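Long-range contacts in bacteriocin (Brevibacillus sp. SKDU10, PDB 6LWZ), which is an antimicrobial peptide, a disulfide-linked bacteriocin of the defensin-like laterosporulin family that probably kills competing bacteria: residues P7-R12 with A34-Q39; K26-V31 with C43-G48. All coordinates share one frame; numbering follows the deposited sequence.

Contact 1 of 2, residues P7-R12 with A34-Q39; sequences PDAIDR and ACMNGQ
Asp-11 and Arg-12 both present their backbone N-H groups to a single acceptor, the carbonyl oxygen of Ala-34. Asp-11 N lies 2.8 Å from Ala-34 O and Arg-12 N lies 3.1 Å from it, both in the carbonyl plane. Ala-34 N returns a bond to Arg-12 O at 2.7 Å. This is a classic beta bulge: one extra residue is squeezed into strand 10-20 opposite Ala-34, just after the non-hydrogen-bonded pair Ile-10 and Cys-35.

The bulge turns Asp-11 toward the partner strand. Its CB lies 3.2 Å from Ala-34 O and also touches Met-36 SD, the two side chains crossing at about a right angle. A chi1 of -170°, with CG anti to the backbone N, lays the carboxylate beside the sulfur: CG is 3.6 Å from Met-36 SD and OD1 3.5 Å. OD1 also receives Arg-12 NH2 at 3.1 Å, a salt bridge that lies in the guanidinium plane but reaches the oxygen from above the carboxylate plane. OD2 accepts a hydrogen bond from a water, which donates its other hydrogen to Cys-35 O, tying the carboxylate to that strand.

Toward Pro-7 the pairing thins out. Met-36 N makes only a weak bond to Ala-9 O, and Pro-7 CG packs on Asn-37 CB at 3.6 Å. The Cys-35 to Cys-6 disulfide fastens this end covalently. The chemistry implies a mostly polar, exposed strand end, in which one carbonyl shared by two donors fixes the bulge, while Arg-12 probably offsets the charge of Asp-11 at one oxygen and water is bonded at the other.

Contact 2 of 2, residues K26-V31 with C43-G48; sequences KYYKQV and CRTEWG
Gln-30 and Thr-45 meet through their polar ends in a non-hydrogen-bonded pair: Thr-45 OG1 donates to Gln-30 OE1 at 2.6 Å, tilted 16° from the carbonyl plane. The glutamine chain bends at chi2 (-72°), which brings its amide oxygen back over the neighbouring strand, and the threonine hydroxyl is also bonded to Tyr-42 OH.

The close packing continues along this face. Tyr-28 CB lies 3.6 Å from Trp-47 CZ3, and Thr-45 CG2 touches Tyr-28 CB at 3.9 Å and sits over one face of the indole, offset toward its rim. The opposite indole face takes Lys-26 NZ in a cation-pi contact, 4.1 Å from the centroid of the five-membered ring and 15° off its normal. Tyr-27 O lies in the ring plane at the edge and accepts Gly-48 N from above its own carbonyl plane.

On the other face, the loose and exposed part is Lys-29 with Glu-46: they approach only at their CB atoms (4.2 Å) before their ends lead away, and Glu-46 OE1 binds Arg-44 NH2 at 2.8 Å. The face tightens again at Val-31, whose CB lies 3.3 Å from Arg-44 O beside a classic beta bulge in which Cys-43 N and Arg-44 N both donate to Val-31 O.

His-21 meets the rings of Tyr-28 and Trp-47 edge-to-face. Strand 26-35 is central, pairing along its far edge with strand 10-20, where Val-31 touches Phe-13, and the disulfide from Cys-43 to Cys-2 joins the outer strand 40-48 to the N-terminal segment.

How the contacts relate
From the N terminus, the chain enters contact 1 at 7-12, runs out along strand 10-20, turns, and comes back through 26-31, the first half of contact 2. The same strand ends at 34-35, where contact 1 closes the first hairpin at its open end. The rest of segment 34-39 is the turn leading into strand 40-48, which then reaches 43-48, where contact 2 closes the second hairpin. The two loops therefore cross: their segments alternate along the chain. Strand 26-35 serves both, pairing with 10-20 in contact 1 and with 40-48 in contact 2. With centres about 21 Å apart, they secure different lengths of one three-stranded antiparallel sheet.

Contact 1 of 2, residues P7-R12 with A34-Q39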
loop_
_atom_site.group_PDB
_atom_site.type_symbol
_atom_site.label_atom_id
_atom_site.label_comp_id
_atom_site.label_asym_id
_atom_site.label_seq_id
_atom_site.Cartn_x
_atom_site.Cartn_y
_atom_site.Cartn_z
ATOM N N PRO A 7 7.941 -5.525 14.047
ATOM C CA PRO A 7 8.954 -6.196 14.871
ATOM C C PRO A 7 8.600 -7.641 15.251
ATOM O O PRO A 7 9.455 -8.527 15.179
ATOM C CB PRO A 7 9.030 -5.318 16.127
ATOM C CG PRO A 7 8.509 -3.987 15.711
ATOM C CD PRO A 7 7.485 -4.259 14.655
ATOM N N ASP A 8 7.351 -7.863 15.645
ATOM C CA ASP A 8 6.899 -9.182 16.100
ATOM C C ASP A 8 5.686 -9.698 15.312
ATOM O O ASP A 8 5.669 -10.857 14.884
ATOM C CB ASP A 8 6.602 -9.165 17.610
ATOM C CG ASP A 8 5.755 -7.976 18.039
ATOM O OD1 ASP A 8 5.343 -7.184 17.166
ATOM O OD2 ASP A 8 5.500 -7.834 19.253
ATOM N N ALA A 9 4.679 -8.848 15.125
ATOM C CA ALA A 9 3.491 -9.231 14.363
ATOM C C ALA A 9 2.715 -8.024 13.844
ATOM O O ALA A 9 2.705 -6.956 14.457
ATOM C CB ALA A 9 2.587 -10.110 15.213
ATOM N N ILE A 10 2.051 -8.212 12.711
ATOM C CA ILE A 10 1.246 -7.153 12.114
ATOM C C ILE A 10 -0.161 -7.234 12.700
ATOM O O ILE A 10 -0.662 -8.325 12.984
ATOM C CB ILE A 10 1.221 -7.227 10.562
ATOM C CG1 ILE A 10 0.236 -8.282 10.042
ATOM C CG2 ILE A 10 2.607 -7.528 10.002
ATOM C CD1 ILE A 10 -1.139 -7.742 9.725
ATOM N N ASP A 11 -0.788 -6.076 12.886
ATOM C CA ASP A 11 -2.127 -6.004 13.445
ATOM C C ASP A 11 -3.153 -6.054 12.322
ATOM O O ASP A 11 -4.039 -6.900 12.329
ATOM C CB ASP A 11 -2.290 -4.732 14.279
ATOM C CG ASP A 11 -3.580 -4.717 15.090
ATOM O OD1 ASP A 11 -4.180 -5.792 15.309
ATOM O OD2 ASP A 11 -3.998 -3.616 15.509
ATOM N N ARG A 12 -3.027 -5.147 11.358
ATOM C CA ARG A 12 -3.869 -5.172 10.159
ATOM C C ARG A 12 -3.191 -4.467 8.986
ATOM O O ARG A 12 -2.118 -3.884 9.130
ATOM C CB ARG A 12 -5.256 -4.564 10.436
ATOM C CG ARG A 12 -5.240 -3.117 10.913
ATOM C CD ARG A 12 -6.386 -2.828 11.872
ATOM N NE ARG A 12 -6.290 -3.637 13.090
ATOM C CZ ARG A 12 -7.215 -3.706 14.049
ATOM N NH1 ARG A 12 -8.346 -3.014 13.968
ATOM N NH2 ARG A 12 -7.001 -4.484 15.104
ATOM N N ALA A 34 -0.396 -1.835 9.613
ATOM C CA ALA A 34 -0.487 -1.321 10.968
ATOM C C ALA A 34 0.062 -2.408 11.863
ATOM O O ALA A 34 -0.461 -3.516 11.892
ATOM C CB ALA A 34 -1.918 -0.997 11.331
ATOM N N CYS A 35 1.147 -2.096 12.555
ATOM C CA CYS A 35 1.809 -3.051 13.434
ATOM C C CYS A 35 1.179 -3.055 14.822
ATOM O O CYS A 35 0.570 -2.068 15.243
ATOM C CB CYS A 35 3.299 -2.711 13.553
ATOM S SG CYS A 35 4.225 -2.840 12.005
ATOM N N MET A 36 1.458 -4.108 15.564
ATOM C CA MET A 36 1.079 -4.164 16.947
ATOM C C MET A 36 2.002 -3.166 17.653
ATOM O O MET A 36 1.535 -2.323 18.331
ATOM C CB MET A 36 1.253 -5.560 17.533
ATOM C CG MET A 36 0.419 -6.661 16.930
ATOM S SD MET A 36 -1.346 -6.628 17.141
ATOM C CE MET A 36 -1.526 -7.061 18.841
ATOM N N ASN A 37 3.292 -3.262 17.426
ATOM C CA ASN A 37 4.292 -2.410 18.058
ATOM C C ASN A 37 4.158 -0.932 17.752
ATOM O O ASN A 37 3.669 -0.180 18.558
ATOM C CB ASN A 37 5.705 -2.940 17.766
ATOM C CG ASN A 37 6.259 -3.810 18.916
ATOM O OD1 ASN A 37 5.926 -4.996 19.055
ATOM N ND2 ASN A 37 7.124 -3.219 19.738
ATOM N N GLY A 38 4.528 -0.500 16.563
ATOM C CA GLY A 38 4.392 0.903 16.215
ATOM C C GLY A 38 3.075 1.127 15.490
ATOM O O GLY A 38 2.058 0.665 15.948
ATOM N N GLN A 39 3.038 1.936 14.453
ATOM C CA GLN A 39 1.790 2.028 13.732
ATOM C C GLN A 39 2.020 1.840 12.265
ATOM O O GLN A 39 2.565 0.854 11.879
ATOM C CB GLN A 39 0.901 3.218 14.091
ATOM C CG GLN A 39 0.330 3.261 15.512
ATOM C CD GLN A 39 -0.648 2.138 15.842
ATOM O OE1 GLN A 39 -1.803 2.202 15.475
ATOM N NE2 GLN A 39 -0.186 1.115 16.538
HETATM O O HOH W 1 -2.486 -1.399 14.967
#

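Contact 2 of 2, residues K26-V31 with C43-G48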
loop_
_atom_site.group_PDB
_atom_site.type_symbol
_atom_site.label_atom_id
_atom_site.label_comp_id
_atom_site.label_asym_id
_atom_site.label_seq_id
_atom_site.Cartn_x
_atom_site.Cartn_y
_atom_site.Cartn_z
ATOM N N LYS A 26 -2.026 3.484 -14.478
ATOM C CA LYS A 26 -2.912 2.408 -14.058
ATOM C C LYS A 26 -3.476 2.847 -12.724
ATOM O O LYS A 26 -2.818 3.569 -11.962
ATOM C CB LYS A 26 -2.153 1.090 -13.863
ATOM C CG LYS A 26 -1.867 0.301 -15.134
ATOM C CD LYS A 26 -1.101 -0.991 -14.848
ATOM C CE LYS A 26 0.355 -0.724 -14.504
ATOM N NZ LYS A 26 1.094 -1.971 -14.185
ATOM N N TYR A 27 -4.692 2.412 -12.432
ATOM C CA TYR A 27 -5.238 2.597 -11.099
ATOM C C TYR A 27 -4.315 1.913 -10.108
ATOM O O TYR A 27 -3.733 0.874 -10.420
ATOM C CB TYR A 27 -6.642 2.012 -11.016
ATOM C CG TYR A 27 -7.647 2.811 -11.799
ATOM C CD1 TYR A 27 -7.891 4.139 -11.481
ATOM C CD2 TYR A 27 -8.354 2.248 -12.861
ATOM C CE1 TYR A 27 -8.807 4.892 -12.191
ATOM C CE2 TYR A 27 -9.275 2.997 -13.583
ATOM C CZ TYR A 27 -9.500 4.320 -13.241
ATOM O OH TYR A 27 -10.412 5.092 -13.940
ATOM N N TYR A 28 -4.145 2.504 -8.931
ATOM C CA TYR A 28 -3.304 1.892 -7.907
ATOM C C TYR A 28 -3.789 2.182 -6.486
ATOM O O TYR A 28 -4.518 3.149 -6.235
ATOM C CB TYR A 28 -1.828 2.313 -8.075
ATOM C CG TYR A 28 -1.536 3.728 -7.631
ATOM C CD1 TYR A 28 -1.986 4.809 -8.373
ATOM C CD2 TYR A 28 -0.821 3.986 -6.464
ATOM C CE1 TYR A 28 -1.731 6.108 -7.980
ATOM C CE2 TYR A 28 -0.556 5.287 -6.060
ATOM C CZ TYR A 28 -1.015 6.341 -6.826
ATOM O OH TYR A 28 -0.785 7.636 -6.439
ATOM N N LYS A 29 -3.380 1.309 -5.571
ATOM C CA LYS A 29 -3.658 1.456 -4.147
ATOM C C LYS A 29 -2.346 1.391 -3.398
ATOM O O LYS A 29 -1.521 0.524 -3.680
ATOM C CB LYS A 29 -4.572 0.336 -3.650
ATOM C CG LYS A 29 -5.887 0.232 -4.399
ATOM C CD LYS A 29 -6.709 -0.954 -3.926
ATOM C CE LYS A 29 -7.860 -1.226 -4.875
ATOM N NZ LYS A 29 -8.756 -2.285 -4.356
ATOM N N GLN A 30 -2.147 2.314 -2.466
ATOM C CA GLN A 30 -1.014 2.244 -1.560
ATOM C C GLN A 30 -1.417 1.384 -0.374
ATOM O O GLN A 30 -2.452 1.630 0.236
ATOM C CB GLN A 30 -0.599 3.635 -1.080
ATOM C CG GLN A 30 -0.031 4.537 -2.166
ATOM C CD GLN A 30 1.356 4.126 -2.620
ATOM O OE1 GLN A 30 1.566 3.005 -3.094
ATOM N NE2 GLN A 30 2.311 5.042 -2.493
ATOM N N VAL A 31 -0.598 0.381 -0.067
ATOM C CA VAL A 31 -0.870 -0.563 1.006
ATOM C C VAL A 31 0.088 -0.306 2.162
ATOM O O VAL A 31 1.305 -0.254 1.977
ATOM C CB VAL A 31 -0.718 -2.026 0.528
ATOM C CG1 VAL A 31 -1.044 -3.016 1.645
ATOM C CG2 VAL A 31 -1.611 -2.289 -0.669
ATOM N N CYS A 43 3.799 -0.490 2.877
ATOM C CA CYS A 43 4.101 -1.884 2.514
ATOM C C CYS A 43 4.405 -1.985 1.026
ATOM O O CYS A 43 5.520 -2.322 0.706
ATOM C CB CYS A 43 2.931 -2.808 2.832
ATOM S SG CYS A 43 3.326 -4.572 2.786
ATOM N N ARG A 44 3.434 -1.675 0.183
ATOM C CA ARG A 44 3.567 -1.897 -1.249
ATOM C C ARG A 44 2.457 -1.213 -2.035
ATOM O O ARG A 44 1.495 -0.709 -1.466
ATOM C CB ARG A 44 3.583 -3.409 -1.546
ATOM C CG ARG A 44 2.446 -4.190 -0.897
ATOM C CD ARG A 44 2.372 -5.633 -1.364
ATOM N NE ARG A 44 1.479 -5.788 -2.514
ATOM C CZ ARG A 44 1.846 -6.153 -3.744
ATOM N NH1 ARG A 44 3.118 -6.427 -4.044
ATOM N NH2 ARG A 44 0.917 -6.253 -4.690
ATOM N N THR A 45 2.619 -1.187 -3.352
ATOM C CA THR A 45 1.623 -0.650 -4.269
ATOM C C THR A 45 0.915 -1.814 -4.944
ATOM O O THR A 45 1.569 -2.758 -5.390
ATOM C CB THR A 45 2.289 0.226 -5.355
ATOM O OG1 THR A 45 2.800 1.429 -4.761
ATOM C CG2 THR A 45 1.294 0.585 -6.475
ATOM N N GLU A 46 -0.411 -1.727 -5.033
ATOM C CA GLU A 46 -1.247 -2.733 -5.691
ATOM C C GLU A 46 -1.806 -2.141 -6.983
ATOM O O GLU A 46 -2.430 -1.086 -6.950
ATOM C CB GLU A 46 -2.394 -3.135 -4.756
ATOM C CG GLU A 46 -3.446 -4.054 -5.358
ATOM C CD GLU A 46 -2.920 -5.434 -5.709
ATOM O OE1 GLU A 46 -1.831 -5.822 -5.220
ATOM O OE2 GLU A 46 -3.607 -6.147 -6.473
ATOM N N TRP A 47 -1.598 -2.812 -8.111
ATOM C CA TRP A 47 -1.981 -2.256 -9.410
ATOM C C TRP A 47 -3.381 -2.668 -9.833
ATOM O O TRP A 47 -3.801 -3.799 -9.613
ATOM C CB TRP A 47 -0.994 -2.671 -10.497
ATOM C CG TRP A 47 0.384 -2.143 -10.296
ATOM C CD1 TRP A 47 1.514 -2.872 -10.082
ATOM C CD2 TRP A 47 0.785 -0.767 -10.288
ATOM N NE1 TRP A 47 2.593 -2.038 -9.936
ATOM C CE2 TRP A 47 2.175 -0.740 -10.062
ATOM C CE3 TRP A 47 0.102 0.446 -10.450
ATOM C CZ2 TRP A 47 2.901 0.453 -9.989
ATOM C CZ3 TRP A 47 0.823 1.634 -10.377
ATOM C CH2 TRP A 47 2.209 1.627 -10.145
ATOM N N GLY A 48 -4.087 -1.733 -10.456
ATOM C CA GLY A 48 -5.420 -1.969 -10.993
ATOM C C GLY A 48 -5.418 -1.934 -12.510
ATOM O O GLY A 48 -4.402 -2.217 -13.157
#